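Local coordinates for melanin biosynthesis protein TyrA, putative (Shewanella oneidensis, PDB 2IIZ) that binds heme b and probably acts as a peroxidase of the dye-decolorizing (DyP) type, at residues A[135-147]-A[246-258]. Numbering follows the deposited sequence.
With HEM (protoporphyrin IX containing Fe), chain C; EDO (1,2-ethanediol), chain D.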
ATOM      1  N   GLU A 135      -0.559   9.037  -6.637  1.00 37.54           N
ATOM      2  CA  GLU A 135      -1.356   8.187  -5.775  1.00 37.63           C
ATOM      3  C   GLU A 135      -0.501   7.772  -4.597  1.00 36.29           C
ATOM      4  O   GLU A 135       0.663   7.397  -4.771  1.00 33.15           O
ATOM      5  CB  GLU A 135      -1.834   6.944  -6.513  1.00 38.59           C
ATOM      6  CG  GLU A 135      -2.435   5.918  -5.555  1.00 44.09           C
ATOM      7  CD  GLU A 135      -3.148   4.756  -6.231  1.00 50.78           C
ATOM      8  OE1 GLU A 135      -2.915   4.512  -7.454  1.00 40.43           O
ATOM      9  OE2 GLU A 135      -3.942   4.090  -5.512  1.00 49.79           O
ATOM     10  N   GLU A 136      -1.074   7.842  -3.400  1.00 36.61           N
ATOM     11  CA  GLU A 136      -0.401   7.352  -2.190  1.00 37.14           C
ATOM     12  C   GLU A 136      -1.435   6.688  -1.292  1.00 37.06           C
ATOM     13  O   GLU A 136      -2.625   7.007  -1.377  1.00 36.84           O
ATOM     14  CB  GLU A 136       0.292   8.491  -1.430  1.00 37.76           C
ATOM     15  CG  GLU A 136       1.378   9.246  -2.216  1.00 39.63           C
ATOM     16  CD  GLU A 136       2.650   8.431  -2.480  1.00 44.76           C
ATOM     17  OE1 GLU A 136       2.802   7.355  -1.870  1.00 39.36           O
ATOM     18  OE2 GLU A 136       3.496   8.879  -3.299  1.00 46.96           O
ATOM     19  N   ARG A 137      -0.971   5.776  -0.438  1.00 36.90           N
ATOM     20  CA  ARG A 137      -1.836   5.068   0.509  1.00 39.55           C
ATOM     21  C   ARG A 137      -1.360   5.310   1.933  1.00 36.96           C
ATOM     22  O   ARG A 137      -0.189   5.088   2.258  1.00 35.41           O
ATOM     23  CB  ARG A 137      -1.891   3.562   0.171  1.00 42.34           C
ATOM     24  CG  ARG A 137      -2.418   3.348  -1.266  1.00 51.33           C
ATOM     25  CD  ARG A 137      -3.161   2.024  -1.562  1.00 54.37           C
ATOM     26  NE  ARG A 137      -3.813   2.135  -2.877  1.00 58.35           N
ATOM     27  CZ  ARG A 137      -4.605   1.225  -3.455  1.00 58.07           C
ATOM     28  NH1 ARG A 137      -4.894   0.064  -2.852  1.00 51.33           N
ATOM     29  NH2 ARG A 137      -5.114   1.496  -4.665  1.00 51.51           N
ATOM     30  N   GLY A 138      -2.288   5.778   2.763  1.00 37.54           N
ATOM     31  CA  GLY A 138      -2.036   6.077   4.169  1.00 35.20           C
ATOM     32  C   GLY A 138      -2.418   4.897   5.044  1.00 33.79           C
ATOM     33  O   GLY A 138      -3.252   4.047   4.666  1.00 34.26           O
ATOM     34  N   PHE A 139      -1.812   4.834   6.222  1.00 30.44           N
ATOM     35  CA  PHE A 139      -2.157   3.794   7.170  1.00 32.83           C
ATOM     36  C   PHE A 139      -1.969   4.268   8.606  1.00 33.97           C
ATOM     37  O   PHE A 139      -1.020   4.995   8.892  1.00 34.12           O
ATOM     38  CB  PHE A 139      -1.314   2.565   6.910  1.00 33.89           C
ATOM     39  CG  PHE A 139       0.164   2.793   7.063  1.00 33.44           C
ATOM     40  CD1 PHE A 139       0.906   3.348   6.032  1.00 41.05           C
ATOM     41  CD2 PHE A 139       0.812   2.445   8.238  1.00 36.75           C
ATOM     42  CE1 PHE A 139       2.277   3.558   6.166  1.00 42.93           C
ATOM     43  CE2 PHE A 139       2.194   2.648   8.382  1.00 41.54           C
ATOM     44  CZ  PHE A 139       2.920   3.204   7.343  1.00 40.83           C
ATOM     45  N   ARG A 140      -2.880   3.861   9.486  1.00 34.22           N
ATOM     46  CA  ARG A 140      -2.682   4.011  10.925  1.00 37.59           C
ATOM     47  C   ARG A 140      -1.452   3.229  11.373  1.00 38.87           C
ATOM     48  O   ARG A 140      -1.294   2.069  11.008  1.00 40.20           O
ATOM     49  CB  ARG A 140      -3.887   3.499  11.700  1.00 36.69           C
ATOM     50  CG  ARG A 140      -3.752   3.663  13.211  1.00 44.02           C
ATOM     51  CD  ARG A 140      -5.028   3.295  13.957  1.00 44.35           C
ATOM     52  NE  ARG A 140      -6.084   4.282  13.745  1.00 42.59           N
ATOM     53  CZ  ARG A 140      -7.326   4.191  14.226  1.00 46.12           C
ATOM     54  NH1 ARG A 140      -7.695   3.150  14.959  1.00 41.86           N
ATOM     55  NH2 ARG A 140      -8.215   5.152  13.972  1.00 50.75           N
ATOM     56  N   PHE A 141      -0.586   3.866  12.161  1.00 38.81           N
ATOM     57  CA  PHE A 141       0.600   3.195  12.674  1.00 37.87           C
ATOM     58  C   PHE A 141       0.435   3.045  14.185  1.00 38.32           C
ATOM     59  O   PHE A 141       0.350   4.028  14.917  1.00 35.98           O
ATOM     60  CB  PHE A 141       1.865   3.987  12.334  1.00 35.50           C
ATOM     61  CG  PHE A 141       3.145   3.283  12.711  1.00 33.13           C
ATOM     62  CD1 PHE A 141       3.523   2.109  12.071  1.00 32.01           C
ATOM     63  CD2 PHE A 141       3.971   3.794  13.709  1.00 39.95           C
ATOM     64  CE1 PHE A 141       4.682   1.464  12.406  1.00 32.92           C
ATOM     65  CE2 PHE A 141       5.153   3.152  14.058  1.00 31.23           C
ATOM     66  CZ  PHE A 141       5.508   1.980  13.402  1.00 32.38           C
HETATM   67  N   MSE A 142       0.387   1.802  14.642  1.00 38.78           N
HETATM   68  CA  MSE A 142       0.220   1.496  16.077  1.00 39.15           C
HETATM   69  C   MSE A 142      -1.076   2.160  16.621  1.00 37.69           C
HETATM   70  O   MSE A 142      -2.086   2.126  15.931  1.00 33.54           O
HETATM   71  CB  MSE A 142       1.494   1.886  16.850  1.00 36.85           C
HETATM   72  CG  MSE A 142       2.760   1.227  16.298  1.00 43.03           C
HETATM   73 SE   MSE A 142       2.670  -0.748  16.088  0.70 46.97          SE
HETATM   74  CE  MSE A 142       1.910  -0.937  14.578  1.00 45.09           C
ATOM     75  N   ASP A 143      -1.036   2.747  17.823  1.00 37.02           N
ATOM     76  CA  ASP A 143      -2.188   3.471  18.392  1.00 38.33           C
ATOM     77  C   ASP A 143      -2.204   4.914  17.922  1.00 36.92           C
ATOM     78  O   ASP A 143      -1.952   5.845  18.694  1.00 36.08           O
ATOM     79  CB  ASP A 143      -2.242   3.401  19.941  1.00 39.56           C
ATOM     80  CG  ASP A 143      -0.872   3.496  20.611  1.00 43.43           C
ATOM     81  OD1 ASP A 143       0.156   3.190  19.956  1.00 34.64           O
ATOM     82  OD2 ASP A 143      -0.839   3.872  21.811  1.00 45.16           O
ATOM     83  N   SER A 144      -2.500   5.084  16.636  1.00 36.37           N
ATOM     84  CA  SER A 144      -2.498   6.399  15.992  1.00 36.23           C
ATOM     85  C   SER A 144      -1.201   7.191  16.196  1.00 36.69           C
ATOM     86  O   SER A 144      -1.222   8.365  16.598  1.00 36.65           O
ATOM     87  CB  SER A 144      -3.695   7.211  16.453  1.00 34.64           C
ATOM     88  OG  SER A 144      -4.867   6.434  16.303  1.00 35.40           O
ATOM     89  N   ARG A 145      -0.076   6.545  15.901  1.00 34.98           N
ATOM     90  CA  ARG A 145       1.217   7.206  15.985  1.00 37.02           C
ATOM     91  C   ARG A 145       1.756   7.571  14.569  1.00 37.98           C
ATOM     92  O   ARG A 145       1.446   6.929  13.544  1.00 37.29           O
ATOM     93  CB  ARG A 145       2.203   6.360  16.826  1.00 37.15           C
ATOM     94  CG  ARG A 145       1.521   5.684  18.051  1.00 42.65           C
ATOM     95  CD  ARG A 145       2.448   4.885  18.975  1.00 39.05           C
ATOM     96  NE  ARG A 145       3.078   5.787  19.928  1.00 52.89           N
ATOM     97  CZ  ARG A 145       2.840   5.879  21.238  1.00 41.87           C
ATOM     98  NH1 ARG A 145       1.964   5.130  21.868  1.00 41.36           N
ATOM     99  NH2 ARG A 145       3.517   6.773  21.928  1.00 40.06           N
ATOM    100  N   ASP A 146       2.551   8.632  14.536  1.00 37.31           N
ATOM    101  CA  ASP A 146       3.344   8.994  13.375  1.00 36.81           C
ATOM    102  C   ASP A 146       4.501   8.035  13.406  1.00 35.72           C
ATOM    103  O   ASP A 146       4.767   7.428  14.449  1.00 38.04           O
ATOM    104  CB  ASP A 146       3.825  10.447  13.511  1.00 36.87           C
ATOM    105  CG  ASP A 146       4.789  10.869  12.405  1.00 40.81           C
ATOM    106  OD1 ASP A 146       4.328  11.243  11.309  1.00 36.25           O
ATOM    107  OD2 ASP A 146       6.015  10.833  12.649  1.00 42.08           O
ATOM    108  N   LEU A 147       5.191   7.876  12.288  1.00 34.70           N
ATOM    109  CA  LEU A 147       6.281   6.893  12.229  1.00 35.47           C
ATOM    110  C   LEU A 147       7.468   7.276  13.121  1.00 35.66           C
ATOM    111  O   LEU A 147       8.348   6.442  13.352  1.00 34.34           O
ATOM    112  CB  LEU A 147       6.734   6.686  10.792  1.00 36.58           C
ATOM    113  CG  LEU A 147       5.726   5.946   9.902  1.00 38.19           C
ATOM    114  CD1 LEU A 147       6.006   6.260   8.471  1.00 43.46           C
ATOM    115  CD2 LEU A 147       5.784   4.427  10.126  1.00 37.82           C
HETATM  116  N   MSE A 246      -2.117  11.147   8.022  1.00 34.77           N
HETATM  117  CA  MSE A 246      -1.812   9.742   8.290  1.00 32.36           C
HETATM  118  C   MSE A 246      -0.404   9.391   7.832  1.00 33.22           C
HETATM  119  O   MSE A 246       0.104  10.030   6.925  1.00 35.00           O
HETATM  120  CB  MSE A 246      -2.801   8.872   7.559  1.00 30.91           C
HETATM  121  CG  MSE A 246      -4.217   9.150   8.012  1.00 36.42           C
HETATM  122 SE   MSE A 246      -5.511   7.889   7.516  0.70 38.96          SE
HETATM  123  CE  MSE A 246      -4.737   6.289   8.309  1.00 42.46           C
ATOM    124  N   PRO A 247       0.244   8.376   8.461  1.00 33.30           N
ATOM    125  CA  PRO A 247       1.498   7.870   7.906  1.00 35.95           C
ATOM    126  C   PRO A 247       1.269   7.378   6.490  1.00 37.18           C
ATOM    127  O   PRO A 247       0.137   7.044   6.159  1.00 36.16           O
ATOM    128  CB  PRO A 247       1.832   6.667   8.818  1.00 36.06           C
ATOM    129  CG  PRO A 247       1.162   6.999  10.100  1.00 34.93           C
ATOM    130  CD  PRO A 247      -0.118   7.669   9.697  1.00 31.79           C
ATOM    131  N   TYR A 248       2.326   7.331   5.676  1.00 37.73           N
ATOM    132  CA  TYR A 248       2.231   6.841   4.302  1.00 39.14           C
ATOM    133  C   TYR A 248       3.555   6.298   3.819  1.00 41.49           C
ATOM    134  O   TYR A 248       4.613   6.555   4.415  1.00 42.27           O
ATOM    135  CB  TYR A 248       1.836   7.970   3.347  1.00 39.75           C
ATOM    136  CG  TYR A 248       3.036   8.702   2.811  1.00 37.20           C
ATOM    137  CD1 TYR A 248       3.624   9.753   3.531  1.00 44.67           C
ATOM    138  CD2 TYR A 248       3.598   8.348   1.596  1.00 44.05           C
ATOM    139  CE1 TYR A 248       4.732  10.423   3.037  1.00 36.65           C
ATOM    140  CE2 TYR A 248       4.701   9.013   1.104  1.00 43.52           C
ATOM    141  CZ  TYR A 248       5.263  10.049   1.830  1.00 37.58           C
ATOM    142  OH  TYR A 248       6.363  10.693   1.318  1.00 40.88           O
ATOM    143  N   GLY A 249       3.485   5.547   2.723  1.00 42.54           N
ATOM    144  CA  GLY A 249       4.671   5.222   1.943  1.00 43.06           C
ATOM    145  C   GLY A 249       5.231   3.839   2.184  1.00 43.08           C
ATOM    146  O   GLY A 249       4.496   2.896   2.465  1.00 42.56           O
ATOM    147  N   SER A 250       6.557   3.735   2.073  1.00 43.27           N
ATOM    148  CA  SER A 250       7.239   2.461   1.911  1.00 39.90           C
ATOM    149  C   SER A 250       8.736   2.678   2.060  1.00 37.64           C
ATOM    150  O   SER A 250       9.167   3.772   2.405  1.00 36.40           O
ATOM    151  CB  SER A 250       6.976   1.931   0.515  1.00 41.43           C
ATOM    152  OG  SER A 250       7.889   2.525  -0.391  1.00 45.48           O
ATOM    153  N   LEU A 251       9.530   1.648   1.796  1.00 36.96           N
ATOM    154  CA  LEU A 251      10.967   1.741   2.048  1.00 38.37           C
ATOM    155  C   LEU A 251      11.594   2.866   1.234  1.00 40.71           C
ATOM    156  O   LEU A 251      12.290   3.690   1.799  1.00 43.00           O
ATOM    157  CB  LEU A 251      11.707   0.412   1.786  1.00 38.45           C
ATOM    158  CG  LEU A 251      11.472  -0.793   2.723  1.00 38.28           C
ATOM    159  CD1 LEU A 251      12.397  -1.944   2.369  1.00 40.48           C
ATOM    160  CD2 LEU A 251      11.668  -0.434   4.185  1.00 40.94           C
ATOM    161  N   LYS A 252      11.352   2.902  -0.079  1.00 41.45           N
ATOM    162  CA  LYS A 252      11.835   4.010  -0.942  1.00 42.04           C
ATOM    163  C   LYS A 252      11.619   5.400  -0.313  1.00 38.65           C
ATOM    164  O   LYS A 252      12.525   6.245  -0.301  1.00 37.36           O
ATOM    165  CB  LYS A 252      11.132   3.980  -2.307  1.00 42.96           C
ATOM    166  CG  LYS A 252      11.677   2.916  -3.279  1.00 51.49           C
ATOM    167  N   GLU A 253      10.418   5.624   0.211  1.00 36.45           N
ATOM    168  CA  GLU A 253      10.065   6.926   0.804  1.00 35.73           C
ATOM    169  C   GLU A 253       8.850   6.772   1.718  1.00 34.97           C
ATOM    170  O   GLU A 253       7.878   6.071   1.381  1.00 33.40           O
ATOM    171  CB  GLU A 253       9.791   7.922  -0.341  1.00 37.18           C
ATOM    172  CG  GLU A 253       9.154   9.264   0.005  1.00 37.31           C
ATOM    173  CD  GLU A 253       8.654   9.989  -1.255  1.00 33.59           C
ATOM    174  OE1 GLU A 253       9.482  10.345  -2.112  1.00 32.95           O
ATOM    175  OE2 GLU A 253       7.432  10.204  -1.389  1.00 32.26           O
ATOM    176  N   GLN A 254       8.913   7.426   2.879  1.00 34.34           N
ATOM    177  CA  GLN A 254       7.892   7.279   3.900  1.00 32.59           C
ATOM    178  C   GLN A 254       7.869   8.426   4.905  1.00 32.57           C
ATOM    179  O   GLN A 254       8.908   8.970   5.295  1.00 35.11           O
ATOM    180  CB  GLN A 254       8.103   5.978   4.648  1.00 32.96           C
ATOM    181  CG  GLN A 254       9.322   5.939   5.563  1.00 31.13           C
ATOM    182  CD  GLN A 254       9.550   4.534   6.075  1.00 31.77           C
ATOM    183  OE1 GLN A 254       8.788   4.041   6.880  1.00 27.64           O
ATOM    184  NE2 GLN A 254      10.592   3.893   5.607  1.00 26.35           N
ATOM    185  N   GLY A 255       6.680   8.793   5.333  1.00 31.54           N
ATOM    186  CA  GLY A 255       6.553   9.875   6.299  1.00 34.62           C
ATOM    187  C   GLY A 255       5.102  10.093   6.634  1.00 34.72           C
ATOM    188  O   GLY A 255       4.382   9.130   6.813  1.00 31.19           O
ATOM    189  N   LEU A 256       4.719  11.368   6.711  1.00 35.71           N
ATOM    190  CA  LEU A 256       3.388  11.804   7.047  1.00 36.32           C
ATOM    191  C   LEU A 256       2.740  12.499   5.864  1.00 37.56           C
ATOM    192  O   LEU A 256       3.339  13.379   5.224  1.00 38.20           O
ATOM    193  CB  LEU A 256       3.413  12.813   8.216  1.00 36.82           C
ATOM    194  CG  LEU A 256       2.041  13.135   8.811  1.00 35.27           C
ATOM    195  CD1 LEU A 256       1.558  11.944   9.577  1.00 39.80           C
ATOM    196  CD2 LEU A 256       2.025  14.363   9.713  1.00 42.71           C
HETATM  197  N   MSE A 257       1.502  12.109   5.580  1.00 37.36           N
HETATM  198  CA  MSE A 257       0.704  12.832   4.626  1.00 36.39           C
HETATM  199  C   MSE A 257      -0.060  13.832   5.434  1.00 37.19           C
HETATM  200  O   MSE A 257      -1.152  13.539   5.961  1.00 34.96           O
HETATM  201  CB  MSE A 257      -0.241  11.928   3.878  1.00 37.62           C
HETATM  202  CG  MSE A 257      -1.009  12.641   2.747  1.00 38.54           C
HETATM  203 SE   MSE A 257       0.080  13.314   1.312  0.70 36.75          SE
HETATM  204  CE  MSE A 257       0.794  11.694   0.698  1.00 37.94           C
ATOM    205  N   PHE A 258       0.522  15.018   5.539  1.00 34.75           N
ATOM    206  CA  PHE A 258      -0.101  16.056   6.304  1.00 34.57           C
ATOM    207  C   PHE A 258      -1.259  16.702   5.583  1.00 35.49           C
ATOM    208  O   PHE A 258      -1.114  17.195   4.455  1.00 36.35           O
ATOM    209  CB  PHE A 258       0.869  17.153   6.697  1.00 34.89           C
ATOM    210  CG  PHE A 258       0.226  18.180   7.538  1.00 32.05           C
ATOM    211  CD1 PHE A 258       0.179  18.022   8.909  1.00 31.86           C
ATOM    212  CD2 PHE A 258      -0.356  19.299   6.960  1.00 36.30           C
ATOM    213  CE1 PHE A 258      -0.424  18.972   9.716  1.00 43.31           C
ATOM    214  CE2 PHE A 258      -0.967  20.267   7.750  1.00 41.81           C
ATOM    215  CZ  PHE A 258      -1.004  20.107   9.141  1.00 40.17           C
TER
HETATM  216  CHA HEM C 400       0.575  18.578  17.132  1.00 32.19           C
HETATM  217  CHB HEM C 400       3.341  15.622  14.522  1.00 28.51           C
HETATM  218  CHC HEM C 400       3.276  18.689  10.852  1.00 30.85           C
HETATM  219  CHD HEM C 400       0.082  21.385  13.204  1.00 30.50           C
HETATM  220  C1A HEM C 400       1.361  17.521  16.756  1.00 37.29           C
HETATM  221  C2A HEM C 400       1.729  16.408  17.604  1.00 29.86           C
HETATM  222  C3A HEM C 400       2.499  15.594  16.859  1.00 30.40           C
HETATM  223  C4A HEM C 400       2.625  16.169  15.546  1.00 28.44           C
HETATM  224  CMA HEM C 400       3.157  14.272  17.286  1.00 30.12           C
HETATM  225  CAA HEM C 400       1.298  16.225  19.080  1.00 33.95           C
HETATM  226  CBA HEM C 400      -0.016  15.427  19.202  1.00 34.73           C
HETATM  227  CGA HEM C 400      -1.213  16.293  18.880  1.00 34.44           C
HETATM  228  O1A HEM C 400      -1.829  16.125  17.786  1.00 25.83           O
HETATM  229  O2A HEM C 400      -1.574  17.165  19.718  1.00 35.77           O
HETATM  230  C1B HEM C 400       3.570  16.209  13.317  1.00 21.14           C
HETATM  231  C2B HEM C 400       4.405  15.651  12.274  1.00 25.79           C
HETATM  232  C3B HEM C 400       4.385  16.510  11.249  1.00 28.26           C
HETATM  233  C4B HEM C 400       3.540  17.615  11.628  1.00 27.03           C
HETATM  234  CMB HEM C 400       5.145  14.300  12.410  1.00 34.93           C
HETATM  235  CAB HEM C 400       5.088  16.432   9.884  1.00 30.78           C
HETATM  236  CBB HEM C 400       6.286  15.879   9.764  1.00 39.88           C
HETATM  237  C1C HEM C 400       2.423  19.690  11.192  1.00 28.02           C
HETATM  238  C2C HEM C 400       2.161  20.842  10.370  1.00 30.05           C
HETATM  239  C3C HEM C 400       1.272  21.601  11.017  1.00 30.86           C
HETATM  240  C4C HEM C 400       0.956  20.928  12.262  1.00 24.42           C
HETATM  241  CMC HEM C 400       2.839  21.069   9.009  1.00 32.43           C
HETATM  242  CAC HEM C 400       0.655  22.944  10.584  1.00 35.17           C
HETATM  243  CBC HEM C 400       0.955  23.589   9.448  1.00 37.61           C
HETATM  244  C1D HEM C 400      -0.102  20.875  14.459  1.00 31.64           C
HETATM  245  C2D HEM C 400      -1.043  21.396  15.416  1.00 32.26           C
HETATM  246  C3D HEM C 400      -0.889  20.520  16.645  1.00 36.95           C
HETATM  247  C4D HEM C 400       0.129  19.563  16.298  1.00 36.39           C
HETATM  248  CMD HEM C 400      -1.992  22.598  15.222  1.00 36.77           C
HETATM  249  CAD HEM C 400      -1.638  20.616  17.984  1.00 36.72           C
HETATM  250  CBD HEM C 400      -0.767  21.409  18.945  1.00 36.79           C
HETATM  251  CGD HEM C 400      -1.514  21.825  20.190  1.00 39.04           C
HETATM  252  O1D HEM C 400      -1.253  21.216  21.273  1.00 41.41           O
HETATM  253  O2D HEM C 400      -2.355  22.756  20.090  1.00 26.96           O
HETATM  254  NA  HEM C 400       1.922  17.352  15.502  1.00 23.70           N
HETATM  255  NB  HEM C 400       3.050  17.412  12.893  1.00 29.20           N
HETATM  256  NC  HEM C 400       1.675  19.756  12.344  1.00 24.03           N
HETATM  257  ND  HEM C 400       0.568  19.799  15.008  1.00 34.86           N
HETATM  258 FE   HEM C 400       1.980  18.658  14.011  1.00 31.37          FE
HETATM  259  C1  EDO D 401     -10.808   1.974  13.709  1.00 59.58           C
HETATM  260  O1  EDO D 401     -10.984   3.071  14.600  1.00 55.86           O
HETATM  261  C2  EDO D 401     -11.290   0.693  14.380  1.00 60.40           C
HETATM  262  O2  EDO D 401     -11.505  -0.327  13.394  1.00 58.34           O
HETATM  263  O   HOH W   1       1.665   2.753   2.652  1.00 31.41           O
HETATM  264  O   HOH W   2       4.313   8.998   9.927  1.00 20.58           O
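Pro247 lies against Phe139 at the apolar centre, its CB 4.0 Å from the ring centroid, over one face but displaced toward the rim, a CH-pi contact. Here strand 135-139, an outermost strand of the antiparallel sheet in this two-domain, ferredoxin-like DyP fold, crosses the hairpin of strands 246-249 and 254-258. With its CG between the backbone N and the carbonyl carbon (chi1 61°), Phe139 turns its ring back over the hairpin. The compact proline ring also takes Phe141 CB against its CG and Leu147 CG against its CB, while one methyl of that leucine, CD2, sits over the centre of the Phe141 ring. The backbones meet in a single bridge, Gly138 with Tyr248, where Phe139 N donates to Pro247 O (2.9 Å). Having no side chain, Gly138 can bring its CA within 3.1 Å of the same oxygen; a CB would be tight against Met246 CB.

Toward the heme, Leu256 spreads its branches: CD1 meets Asp146 OD1 at 3.3 Å, and CD2 packs on porphyrin atom C3B. Phe258 lays one ring face over pyrrole atom C2C, and an alanine here would probably leave that part of the porphyrin without its aromatic cover. The buried Asp146 carboxylate is held by Thr148 at OD2 and His188 at OD1. At the far edge, Tyr248 OH donates to Glu253 OE2, which also pairs with Lys185. Between the backbones, water 1 donates to Arg137 O (3.0 Å) and Gly249 O (2.8 Å).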